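Local coordinates for protein succinylglutamate desuccinylase (Chromobacterium violaceum, PDB 1YW4) that probably hydrolyses N-succinyl-L-glutamate to succinate and glutamate, the last step of the arginine succinyltransferase pathway, using one bound zinc ion per subunit, at residues R107-A112 / N196-F201. Sequence-based numbering, arbitrary orientation.
Sequences RLFNGA and NTFSYF
N196 meets the 107-112 loop with both backbone and side chain. Its carbonyl O accepts a hydrogen bond from F109 N at 3.1 Å, the donor standing above the carbonyl plane. With CG beside its own backbone N (chi1 -60°), its amide lies against the small methyl of A112, at the end of the type I' turn F109-A112. There N196 OD1 accepts a weak bond from N110 ND2 at 3.3 Å, the two amides being nearly coplanar, and a water links the same OD1 to N110 O. An amide suits this place because its ND2 can also donate, to a second water weakly bound by R107 NE. T197 suits the N-cap of the following helix because its OG1 accepts a capping bond from Y200 N. F198 and F109, flat and buried, form an offset stack, centroids 4.3 Å apart and planes at 16°, with F198 CB over the centre of the F109 face. Y200 serves twice: its ring edge packs on N110, Y200 CE2 lying 3.3 Å from N110 OD1, and its OH bonds to H167. F201, buried and apolar, faces F109 CB and the N110 backbone. Thus the start of helix 198-205 is joined to the loop leading into helix 120-137, whose E129 touches F109 and F201; S199 OG bonds T212 of strand 209-215, and F198 meets H145 of strand 143-151, which also carries the zinc ligand H149.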
# COMPACT_ATOMS: atom_id res chain seq x y z
N ARG A 107 24.94 -8.66 5.86
CA ARG A 107 24.90 -7.22 6.08
C ARG A 107 26.15 -6.67 5.39
O ARG A 107 26.43 -5.48 5.46
CB ARG A 107 24.94 -6.88 7.57
CG ARG A 107 23.66 -7.19 8.34
CD ARG A 107 23.79 -6.69 9.76
NE ARG A 107 24.12 -5.27 9.80
CZ ARG A 107 24.59 -4.63 10.87
NH1 ARG A 107 24.87 -3.34 10.81
NH2 ARG A 107 24.79 -5.30 12.00
N LEU A 108 26.91 -7.56 4.74
CA LEU A 108 28.14 -7.14 4.07
C LEU A 108 28.12 -7.16 2.54
O LEU A 108 29.14 -6.88 1.89
CB LEU A 108 29.31 -7.99 4.56
CG LEU A 108 29.72 -7.75 6.02
CD1 LEU A 108 30.79 -8.76 6.40
CD2 LEU A 108 30.25 -6.32 6.19
N PHE A 109 26.97 -7.49 1.96
CA PHE A 109 26.84 -7.50 0.51
C PHE A 109 26.44 -6.11 0.01
O PHE A 109 26.31 -5.17 0.79
CB PHE A 109 25.81 -8.55 0.06
CG PHE A 109 26.27 -9.97 0.27
CD1 PHE A 109 25.83 -10.70 1.37
CD2 PHE A 109 27.15 -10.57 -0.64
CE1 PHE A 109 26.26 -12.02 1.58
CE2 PHE A 109 27.59 -11.89 -0.45
CZ PHE A 109 27.14 -12.62 0.67
N ASN A 110 26.24 -6.00 -1.31
CA ASN A 110 25.88 -4.72 -1.94
C ASN A 110 27.02 -3.73 -1.72
O ASN A 110 26.80 -2.52 -1.66
CB ASN A 110 24.57 -4.17 -1.37
CG ASN A 110 24.09 -2.92 -2.09
OD1 ASN A 110 24.14 -2.84 -3.32
ND2 ASN A 110 23.61 -1.94 -1.33
N GLY A 111 28.23 -4.26 -1.60
CA GLY A 111 29.41 -3.43 -1.41
C GLY A 111 29.71 -3.01 0.01
O GLY A 111 30.75 -2.41 0.27
N ALA A 112 28.82 -3.34 0.94
CA ALA A 112 29.00 -2.97 2.34
C ALA A 112 30.27 -3.55 2.98
O ALA A 112 30.72 -3.07 4.03
CB ALA A 112 27.78 -3.39 3.15
N ASN A 196 21.74 -4.56 2.20
CA ASN A 196 23.07 -5.12 2.02
C ASN A 196 23.04 -6.63 2.08
O ASN A 196 23.93 -7.26 2.65
CB ASN A 196 24.01 -4.54 3.08
CG ASN A 196 24.10 -3.04 2.99
OD1 ASN A 196 24.24 -2.51 1.90
ND2 ASN A 196 24.01 -2.36 4.13
N THR A 197 22.00 -7.19 1.47
CA THR A 197 21.81 -8.64 1.43
C THR A 197 22.30 -9.23 0.12
O THR A 197 22.43 -8.54 -0.89
CB THR A 197 20.34 -9.00 1.59
OG1 THR A 197 19.59 -8.36 0.56
CG2 THR A 197 19.82 -8.54 2.94
N PHE A 198 22.56 -10.53 0.13
CA PHE A 198 23.04 -11.19 -1.06
C PHE A 198 21.98 -11.15 -2.17
O PHE A 198 22.30 -10.91 -3.33
CB PHE A 198 23.44 -12.63 -0.73
CG PHE A 198 24.35 -13.27 -1.75
CD1 PHE A 198 25.04 -12.49 -2.68
CD2 PHE A 198 24.52 -14.65 -1.78
CE1 PHE A 198 25.88 -13.08 -3.63
CE2 PHE A 198 25.36 -15.25 -2.72
CZ PHE A 198 26.04 -14.45 -3.65
N SER A 199 20.72 -11.37 -1.80
CA SER A 199 19.65 -11.37 -2.81
C SER A 199 19.45 -9.98 -3.44
O SER A 199 19.03 -9.87 -4.59
CB SER A 199 18.33 -11.88 -2.22
OG SER A 199 17.81 -11.00 -1.25
N TYR A 200 19.74 -8.92 -2.68
CA TYR A 200 19.60 -7.59 -3.24
C TYR A 200 20.73 -7.40 -4.26
O TYR A 200 20.50 -6.94 -5.38
CB TYR A 200 19.72 -6.51 -2.16
CG TYR A 200 19.68 -5.12 -2.74
CD1 TYR A 200 18.52 -4.63 -3.33
CD2 TYR A 200 20.82 -4.32 -2.75
CE1 TYR A 200 18.49 -3.38 -3.93
CE2 TYR A 200 20.81 -3.07 -3.35
CZ TYR A 200 19.64 -2.61 -3.94
OH TYR A 200 19.61 -1.38 -4.54
N PHE A 201 21.95 -7.76 -3.86
CA PHE A 201 23.12 -7.63 -4.73
C PHE A 201 22.91 -8.29 -6.08
O PHE A 201 23.13 -7.67 -7.13
CB PHE A 201 24.38 -8.23 -4.08
CG PHE A 201 25.56 -8.29 -5.01
CD1 PHE A 201 26.26 -7.12 -5.35
CD2 PHE A 201 25.93 -9.49 -5.61
CE1 PHE A 201 27.29 -7.15 -6.29
CE2 PHE A 201 26.96 -9.53 -6.56
CZ PHE A 201 27.64 -8.36 -6.90
O HOH W 1 23.06 -3.98 6.77
O HOH W 2 26.23 -0.84 0.44